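Local coordinates for flavin-containing monooxygenase (Allium sativum, PDB 6WPU), which binds FAD and, as a flavin-dependent S-monooxygenase, oxygenates the sulfur of S-allyl-L-cysteine, at residues A[198-203]-A[287-292]; A[215-220]-A[283-288]; A[325-330]-A[369-374]. One frame throughout, in Å; residues are numbered along the deposited sequence.

Contact 1. Residues A[198-203]-A[287-292]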
loop_
_atom_site.group_PDB
_atom_site.type_symbol
_atom_site.label_atom_id
_atom_site.label_comp_id
_atom_site.label_asym_id
_atom_site.label_seq_id
_atom_site.Cartn_x
_atom_site.Cartn_y
_atom_site.Cartn_z
ATOM N N PRO A 198 5.169 -21.884 22.958
ATOM C CA PRO A 198 6.539 -22.254 22.558
ATOM C C PRO A 198 6.845 -22.310 21.065
ATOM O O PRO A 198 8.002 -22.561 20.710
ATOM C CB PRO A 198 6.685 -23.653 23.177
ATOM C CG PRO A 198 5.296 -24.220 23.165
ATOM C CD PRO A 198 4.391 -23.045 23.445
ATOM N N GLY A 199 5.889 -22.077 20.181
ATOM C CA GLY A 199 6.086 -22.319 18.766
ATOM C C GLY A 199 6.703 -21.150 18.013
ATOM O O GLY A 199 7.307 -20.242 18.588
ATOM N N LYS A 200 6.561 -21.197 16.691
ATOM C CA LYS A 200 7.138 -20.190 15.808
ATOM C C LYS A 200 6.140 -19.060 15.577
ATOM O O LYS A 200 4.993 -19.300 15.185
ATOM C CB LYS A 200 7.533 -20.799 14.463
ATOM C CG LYS A 200 8.629 -21.856 14.508
ATOM C CD LYS A 200 8.974 -22.309 13.097
ATOM C CE LYS A 200 9.894 -23.522 13.107
ATOM N NZ LYS A 200 9.132 -24.755 13.480
ATOM N N GLN A 201 6.592 -17.835 15.794
ATOM C CA GLN A 201 5.797 -16.630 15.598
ATOM C C GLN A 201 6.447 -15.811 14.497
ATOM O O GLN A 201 7.669 -15.616 14.516
ATOM C CB GLN A 201 5.737 -15.813 16.888
ATOM C CG GLN A 201 4.370 -15.540 17.413
ATOM C CD GLN A 201 4.371 -14.463 18.484
ATOM O OE1 GLN A 201 3.611 -13.493 18.400
ATOM N NE2 GLN A 201 5.214 -14.632 19.499
ATOM N N MET A 202 5.647 -15.351 13.533
ATOM C CA MET A 202 6.165 -14.546 12.432
ATOM C C MET A 202 5.096 -13.570 11.958
ATOM O O MET A 202 3.904 -13.738 12.229
ATOM C CB MET A 202 6.614 -15.417 11.255
ATOM C CG MET A 202 5.478 -16.270 10.687
ATOM S SD MET A 202 5.952 -17.235 9.238
ATOM C CE MET A 202 6.394 -15.931 8.068
ATOM N N HIS A 203 5.545 -12.541 11.247
ATOM C CA HIS A 203 4.666 -11.610 10.553
ATOM C C HIS A 203 4.644 -11.988 9.079
ATOM O O HIS A 203 5.639 -12.466 8.536
ATOM C CB HIS A 203 5.140 -10.156 10.732
ATOM C CG HIS A 203 4.127 -9.135 10.305
ATOM N ND1 HIS A 203 3.988 -8.721 8.997
ATOM C CD2 HIS A 203 3.189 -8.459 11.015
ATOM C CE1 HIS A 203 3.007 -7.837 8.919
ATOM N NE2 HIS A 203 2.507 -7.661 10.130
ATOM N N VAL A 287 -0.372 -26.160 17.637
ATOM C CA VAL A 287 0.023 -25.271 16.549
ATOM C C VAL A 287 1.540 -25.160 16.524
ATOM O O VAL A 287 2.174 -24.981 17.570
ATOM C CB VAL A 287 -0.630 -23.890 16.701
ATOM C CG1 VAL A 287 -0.134 -22.927 15.598
ATOM C CG2 VAL A 287 -2.137 -24.032 16.691
ATOM N N ASP A 288 2.113 -25.290 15.329
ATOM C CA ASP A 288 3.536 -25.096 15.072
ATOM C C ASP A 288 3.887 -23.644 14.769
ATOM O O ASP A 288 4.937 -23.163 15.214
ATOM C CB ASP A 288 3.973 -25.989 13.901
ATOM C CG ASP A 288 3.589 -27.459 14.119
ATOM O OD1 ASP A 288 4.146 -28.076 15.057
ATOM O OD2 ASP A 288 2.714 -27.981 13.384
ATOM N N VAL A 289 3.044 -22.939 14.002
ATOM C CA VAL A 289 3.345 -21.589 13.516
ATOM C C VAL A 289 2.122 -20.691 13.697
ATOM O O VAL A 289 1.007 -21.060 13.307
ATOM C CB VAL A 289 3.765 -21.576 12.031
ATOM C CG1 VAL A 289 4.173 -20.129 11.600
ATOM C CG2 VAL A 289 4.872 -22.553 11.762
ATOM N N ILE A 290 2.337 -19.504 14.263
ATOM C CA ILE A 290 1.343 -18.433 14.270
ATOM C C ILE A 290 1.884 -17.310 13.402
ATOM O O ILE A 290 2.993 -16.820 13.637
ATOM C CB ILE A 290 1.044 -17.923 15.686
ATOM C CG1 ILE A 290 0.431 -19.034 16.546
ATOM C CG2 ILE A 290 0.113 -16.723 15.615
ATOM C CD1 ILE A 290 0.237 -18.640 17.979
ATOM N N MET A 291 1.114 -16.908 12.394
ATOM C CA MET A 291 1.513 -15.825 11.500
ATOM C C MET A 291 0.560 -14.649 11.697
ATOM O O MET A 291 -0.660 -14.816 11.586
ATOM C CB MET A 291 1.515 -16.280 10.040
ATOM C CG MET A 291 1.875 -15.130 9.064
ATOM S SD MET A 291 1.700 -15.547 7.311
ATOM C CE MET A 291 2.501 -17.155 7.208
ATOM N N HIS A 292 1.106 -13.474 12.015
ATOM C CA HIS A 292 0.297 -12.250 12.059
ATOM C C HIS A 292 0.148 -11.710 10.640
ATOM O O HIS A 292 1.134 -11.286 10.033
ATOM C CB HIS A 292 0.934 -11.168 12.931
ATOM C CG HIS A 292 1.246 -11.588 14.331
ATOM N ND1 HIS A 292 0.773 -10.905 15.430
ATOM C CD2 HIS A 292 2.017 -12.593 14.815
ATOM C CE1 HIS A 292 1.221 -11.485 16.530
ATOM N NE2 HIS A 292 1.980 -12.510 16.185
HETATM O O HOH W 1 7.184 -24.685 16.095
#
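Strands 200-203 and 289-292 pair in parallel, with K200, Q201, M202 and H203 opposite V289, I290, M291 and H292. Their axes diverge by only 19°, and four backbone bonds form the ladder: K200 N to D288 O, I290 N to K200 O, M202 N to I290 O and H292 N to M202 O, the last 2.8 Å long. The tightly packed end lies at the two histidines, both buried. H292 points NE2 at Q201 OE1 over 2.9 Å, and the acceptor lies at the edge of the imidazole, close to its plane; the donor in turn sits on an amide lone pair, with amide and ring 29° from coplanar. Beyond CG the Q201 chain is extended, which carries OE1 up to that edge. The backbone O of H292 stands 3.6 Å above the ring plane of H203, over its centre, while F188 and Y296 meet H203 edge-to-face. On the other face of the sheet M202 lays SD 4.0 Å from M291 CE and 4.1 Å from V289 CG1. The solvent end is looser: exposed K200 bends at its last torsion (chi4 75°), and a water 3.3 Å from K200 NZ donates to D288 O, the carbonyl that also takes K200 N. A leucine in place of H292 would probably leave Q201 OE1 without its donor and let the amide turn. Outside the pair, H292 ND1 is hydrogen-bonded to the backbone N of A189, for which it must be the acceptor. With NE2 donating and ND1 accepting, the chemistry is consistent with a single imidazole tautomer, its rotation fixed from two directions.

Contact 2. Residues A[215-220]-A[283-288]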
loop_
_atom_site.group_PDB
_atom_site.type_symbol
_atom_site.label_atom_id
_atom_site.label_comp_id
_atom_site.label_asym_id
_atom_site.label_seq_id
_atom_site.Cartn_x
_atom_site.Cartn_y
_atom_site.Cartn_z
ATOM N N ASP A 215 3.117 -30.128 6.225
ATOM C CA ASP A 215 2.655 -30.930 7.360
ATOM C C ASP A 215 2.647 -30.154 8.687
ATOM O O ASP A 215 2.616 -30.755 9.760
ATOM C CB ASP A 215 3.490 -32.207 7.501
ATOM C CG ASP A 215 2.786 -33.270 8.331
ATOM O OD1 ASP A 215 1.554 -33.400 8.175
ATOM O OD2 ASP A 215 3.455 -33.955 9.140
ATOM N N GLN A 216 2.682 -28.829 8.658
ATOM C CA GLN A 216 2.600 -28.044 9.881
ATOM C C GLN A 216 1.150 -27.663 10.146
ATOM O O GLN A 216 0.313 -27.667 9.242
ATOM C CB GLN A 216 3.442 -26.765 9.772
ATOM C CG GLN A 216 4.917 -26.999 9.472
ATOM C CD GLN A 216 5.548 -27.924 10.488
ATOM O OE1 GLN A 216 5.798 -27.531 11.620
ATOM N NE2 GLN A 216 5.786 -29.171 10.094
ATOM N N VAL A 217 0.864 -27.317 11.400
ATOM C CA VAL A 217 -0.403 -26.700 11.777
ATOM C C VAL A 217 -0.156 -25.205 11.940
ATOM O O VAL A 217 0.646 -24.789 12.790
ATOM C CB VAL A 217 -0.974 -27.310 13.065
ATOM C CG1 VAL A 217 -2.236 -26.567 13.467
ATOM C CG2 VAL A 217 -1.269 -28.813 12.892
ATOM N N VAL A 218 -0.848 -24.397 11.134
ATOM C CA VAL A 218 -0.566 -22.971 10.984
ATOM C C VAL A 218 -1.813 -22.176 11.340
ATOM O O VAL A 218 -2.916 -22.489 10.873
ATOM C CB VAL A 218 -0.115 -22.636 9.553
ATOM C CG1 VAL A 218 0.323 -21.155 9.450
ATOM C CG2 VAL A 218 1.013 -23.575 9.114
ATOM N N VAL A 219 -1.640 -21.152 12.165
ATOM C CA VAL A 219 -2.695 -20.186 12.440
ATOM C C VAL A 219 -2.334 -18.882 11.733
ATOM O O VAL A 219 -1.208 -18.382 11.864
ATOM C CB VAL A 219 -2.892 -19.981 13.949
ATOM C CG1 VAL A 219 -3.947 -18.900 14.205
ATOM C CG2 VAL A 219 -3.300 -21.309 14.617
ATOM N N ILE A 220 -3.271 -18.366 10.941
ATOM C CA ILE A 220 -3.125 -17.088 10.252
ATOM C C ILE A 220 -4.099 -16.124 10.911
ATOM O O ILE A 220 -5.315 -16.347 10.864
ATOM C CB ILE A 220 -3.427 -17.200 8.746
ATOM C CG1 ILE A 220 -2.743 -18.406 8.091
ATOM C CG2 ILE A 220 -3.070 -15.916 8.034
ATOM C CD1 ILE A 220 -1.338 -18.200 7.724
ATOM N N CYS A 283 -12.686 -24.574 19.418
ATOM C CA CYS A 283 -11.711 -25.426 18.751
ATOM C C CYS A 283 -10.331 -25.258 19.386
ATOM O O CYS A 283 -9.840 -24.139 19.568
ATOM C CB CYS A 283 -11.667 -25.102 17.259
ATOM S SG CYS A 283 -10.349 -25.953 16.332
ATOM N N SER A 284 -9.714 -26.382 19.743
ATOM C CA SER A 284 -8.383 -26.414 20.335
ATOM C C SER A 284 -7.484 -27.262 19.451
ATOM O O SER A 284 -7.869 -28.366 19.047
ATOM C CB SER A 284 -8.428 -26.993 21.753
ATOM O OG SER A 284 -7.148 -26.980 22.358
ATOM N N VAL A 285 -6.286 -26.763 19.156
ATOM C CA VAL A 285 -5.390 -27.500 18.275
ATOM C C VAL A 285 -3.942 -27.183 18.644
ATOM O O VAL A 285 -3.620 -26.078 19.090
ATOM C CB VAL A 285 -5.717 -27.176 16.794
ATOM C CG1 VAL A 285 -5.344 -25.729 16.444
ATOM C CG2 VAL A 285 -5.053 -28.187 15.850
ATOM N N HIS A 286 -3.065 -28.177 18.486
ATOM C CA HIS A 286 -1.641 -27.939 18.678
ATOM C C HIS A 286 -1.078 -27.263 17.435
ATOM O O HIS A 286 -1.264 -27.744 16.312
ATOM C CB HIS A 286 -0.863 -29.226 18.966
ATOM C CG HIS A 286 0.613 -28.992 19.094
ATOM N ND1 HIS A 286 1.474 -29.041 18.014
ATOM C CD2 HIS A 286 1.368 -28.625 20.159
ATOM C CE1 HIS A 286 2.699 -28.749 18.416
ATOM N NE2 HIS A 286 2.662 -28.489 19.712
ATOM N N VAL A 287 -0.372 -26.160 17.637
ATOM C CA VAL A 287 0.023 -25.271 16.549
ATOM C C VAL A 287 1.540 -25.160 16.524
ATOM O O VAL A 287 2.174 -24.981 17.570
ATOM C CB VAL A 287 -0.630 -23.890 16.701
ATOM C CG1 VAL A 287 -0.134 -22.927 15.598
ATOM C CG2 VAL A 287 -2.137 -24.032 16.691
ATOM N N ASP A 288 2.113 -25.290 15.329
ATOM C CA ASP A 288 3.536 -25.096 15.072
ATOM C C ASP A 288 3.887 -23.644 14.769
ATOM O O ASP A 288 4.937 -23.163 15.214
ATOM C CB ASP A 288 3.973 -25.989 13.901
ATOM C CG ASP A 288 3.589 -27.459 14.119
ATOM O OD1 ASP A 288 4.146 -28.076 15.057
ATOM O OD2 ASP A 288 2.714 -27.981 13.384
#
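D288 takes hold of V217 twice, through its backbone and through its carboxylate. D288 N donates to V217 O across 3.0 Å, in the carbonyl plane, and the side chain then reaches V217 N, on the same edge of the strand. Followed outward, D288 CB lies 3.3 Å from Q216 OE1 and also near V217 O; CG is again 3.3 Å from Q216 OE1; and OD2 accepts V217 N at 2.8 Å. That last bond is almost straight, 174° at the hydrogen, and uses the lone pair turned away from OD1. A chi1 of -53° places CG beside the D288 backbone N, which brings both prongs to bear on V217. The Q216 side chain crosses that of D288 at about a right angle, while its amide plane is turned well away from coplanarity with the carboxylate; its NE2 is bonded to H214 O. Beside this polar grip V217 CG1 comes 3.2 Å from the carbonyl oxygen H286 O, and its apolar neighbour is V285 CG2 at 4.0 Å; V219 CG2 sets itself 3.6 Å from V287 CG2, with F279 of strand 276-279 also touching V219. The two segments do not pair as strands here: the directions from 216 to 219 and from 285 to 288 differ by 112°, so 283-288 runs across the start of strand 217-221 before turning into line with it at V289, whose backbone also bonds to V217. Strand 284-286 closes an antiparallel meander with 262-271 and 276-279, while 217-221, between 240-244 and 289-292 in the parallel part of the mixed sheet, leads into helix 225-234. A meander returning to the parallel part of the sheet is typical of the second dinucleotide-binding domain of two-domain flavoproteins, which in flavin-containing monooxygenases generally binds NADPH.

Contact 3. Residues A[325-330]-A[369-374]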
loop_
_atom_site.group_PDB
_atom_site.type_symbol
_atom_site.label_atom_id
_atom_site.label_comp_id
_atom_site.label_asym_id
_atom_site.label_seq_id
_atom_site.Cartn_x
_atom_site.Cartn_y
_atom_site.Cartn_z
ATOM N N PRO A 325 0.454 18.710 4.877
ATOM C CA PRO A 325 0.477 19.284 6.234
ATOM C C PRO A 325 0.140 20.762 6.182
ATOM O O PRO A 325 0.861 21.538 5.535
ATOM C CB PRO A 325 1.928 19.063 6.698
ATOM C CG PRO A 325 2.504 18.035 5.750
ATOM C CD PRO A 325 1.771 18.228 4.442
ATOM N N PRO A 326 -0.953 21.191 6.833
ATOM C CA PRO A 326 -1.413 22.580 6.653
ATOM C C PRO A 326 -0.340 23.619 6.925
ATOM O O PRO A 326 -0.210 24.569 6.147
ATOM C CB PRO A 326 -2.579 22.691 7.643
ATOM C CG PRO A 326 -3.111 21.278 7.742
ATOM C CD PRO A 326 -1.878 20.407 7.679
ATOM N N LEU A 327 0.456 23.447 7.983
ATOM C CA LEU A 327 1.463 24.449 8.312
ATOM C C LEU A 327 2.644 24.444 7.349
ATOM O O LEU A 327 3.354 25.444 7.275
ATOM C CB LEU A 327 1.963 24.244 9.739
ATOM C CG LEU A 327 0.926 24.625 10.790
ATOM C CD1 LEU A 327 1.475 24.454 12.200
ATOM C CD2 LEU A 327 0.452 26.053 10.536
ATOM N N LEU A 328 2.867 23.358 6.613
ATOM C CA LEU A 328 4.028 23.222 5.746
ATOM C C LEU A 328 3.651 23.107 4.274
ATOM O O LEU A 328 4.506 22.765 3.454
ATOM C CB LEU A 328 4.854 21.999 6.159
ATOM C CG LEU A 328 5.388 21.965 7.589
ATOM C CD1 LEU A 328 5.960 20.587 7.900
ATOM C CD2 LEU A 328 6.442 23.038 7.758
ATOM N N ALA A 329 2.398 23.371 3.923
ATOM C CA ALA A 329 1.929 23.210 2.554
ATOM C C ALA A 329 2.237 24.463 1.747
ATOM O O ALA A 329 2.122 25.573 2.273
ATOM C CB ALA A 329 0.424 22.951 2.524
ATOM N N PRO A 330 2.600 24.330 0.459
ATOM C CA PRO A 330 2.709 23.069 -0.284
ATOM C C PRO A 330 4.120 22.479 -0.374
ATOM O O PRO A 330 4.326 21.540 -1.143
ATOM C CB PRO A 330 2.243 23.467 -1.674
ATOM C CG PRO A 330 2.816 24.895 -1.829
ATOM C CD PRO A 330 2.717 25.506 -0.437
ATOM N N GLU A 369 -7.778 27.486 6.986
ATOM C CA GLU A 369 -8.868 26.739 6.369
ATOM C C GLU A 369 -8.500 25.275 6.188
ATOM O O GLU A 369 -9.327 24.387 6.434
ATOM C CB GLU A 369 -9.243 27.365 5.032
ATOM C CG GLU A 369 -10.202 28.542 5.168
ATOM C CD GLU A 369 -10.024 29.565 4.059
ATOM O OE1 GLU A 369 -9.084 29.424 3.240
ATOM O OE2 GLU A 369 -10.825 30.521 4.015
ATOM N N MET A 370 -7.267 25.000 5.758
ATOM C CA MET A 370 -6.839 23.609 5.669
ATOM C C MET A 370 -6.888 22.939 7.034
ATOM O O MET A 370 -7.355 21.800 7.160
ATOM C CB MET A 370 -5.435 23.518 5.076
ATOM C CG MET A 370 -5.396 23.794 3.582
ATOM S SD MET A 370 -3.777 23.422 2.883
ATOM C CE MET A 370 -2.877 24.933 3.298
ATOM N N MET A 371 -6.422 23.636 8.071
ATOM C CA MET A 371 -6.412 23.044 9.399
ATOM C C MET A 371 -7.834 22.828 9.916
ATOM O O MET A 371 -8.112 21.812 10.563
ATOM C CB MET A 371 -5.597 23.914 10.353
ATOM C CG MET A 371 -5.396 23.276 11.714
ATOM S SD MET A 371 -4.521 21.688 11.641
ATOM C CE MET A 371 -2.850 22.266 11.320
ATOM N N GLU A 372 -8.752 23.754 9.617
ATOM C CA GLU A 372 -10.152 23.566 9.987
ATOM C C GLU A 372 -10.762 22.378 9.257
ATOM O O GLU A 372 -11.590 21.652 9.824
ATOM C CB GLU A 372 -10.955 24.833 9.691
ATOM C CG GLU A 372 -10.616 25.982 10.605
ATOM C CD GLU A 372 -11.286 27.288 10.203
ATOM O OE1 GLU A 372 -11.790 27.397 9.059
ATOM O OE2 GLU A 372 -11.305 28.214 11.044
ATOM N N ASP A 373 -10.363 22.158 8.002
ATOM C CA ASP A 373 -10.902 21.027 7.255
ATOM C C ASP A 373 -10.485 19.699 7.886
ATOM O O ASP A 373 -11.304 18.782 8.026
ATOM C CB ASP A 373 -10.452 21.109 5.801
ATOM C CG ASP A 373 -11.224 20.171 4.903
ATOM O OD1 ASP A 373 -12.446 20.352 4.758
ATOM O OD2 ASP A 373 -10.611 19.245 4.341
ATOM N N VAL A 374 -9.216 19.578 8.280
ATOM C CA VAL A 374 -8.767 18.356 8.934
ATOM C C VAL A 374 -9.512 18.150 10.242
ATOM O O VAL A 374 -9.929 17.031 10.565
ATOM C CB VAL A 374 -7.248 18.393 9.161
ATOM C CG1 VAL A 374 -6.809 17.129 9.877
ATOM C CG2 VAL A 374 -6.520 18.544 7.835
#
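P326 brings its CA to 5.6 Å from that of M370, where a tight turn in the loop meets one side of helix 367-383. The turn is a type I beta turn over 325-328, as the L328 N to P325 O bond of 2.9 Å and the P326 and L327 backbone angles show; it lies just ahead of strand 332-334, the edge strand of the parallel five-stranded sheet that belongs to the FAD-binding, Rossmann-type part of the fold. Opposite it, regular helical bonds such as D373 N to E369 O set M370, M371 and V374 along the face turned to the loop. No hydrogen bond crosses between the segments; the contact is apolar, with the P326 ring as its wedge. M371 is bent twice, at chi2 (60°) and chi3 (74°), and this folds its CE onto the pyrrolidine, 3.7 Å from P326 CB. The two side chains cross at about a right angle, and L327 CG lies farther out, 4.5 Å from the same methyl. M370 covers the other flank: its CB is 3.9 Å from P326 CB, and a bend at chi3 sets CE against A329 CB, next to the cis peptide that precedes P330. M370 CE ends 3.9 Å from both A329 CB and P326 O.

Contacts 1 and 2 are neighbours, their centres 9 Å apart, and share V287 and D288, the link between strands 284-286 and 289-292. In the mixed sheet 289-292 lies between 200-203 and 217-221; M291 N to V219 O and V219 N to V289 O, both probable hydrogen bonds, tie the two contacts together. Contact 3 comes later in the chain, after both have closed, and lies on the opposite side of the chain's centre, its centre 43 Å from that of contact 1 and 49 Å from that of contact 2. It sits by the five-stranded parallel sheet, through the loop that leads into strand 332-334, so the contacts report on two separate regions of this FAD-binding protein.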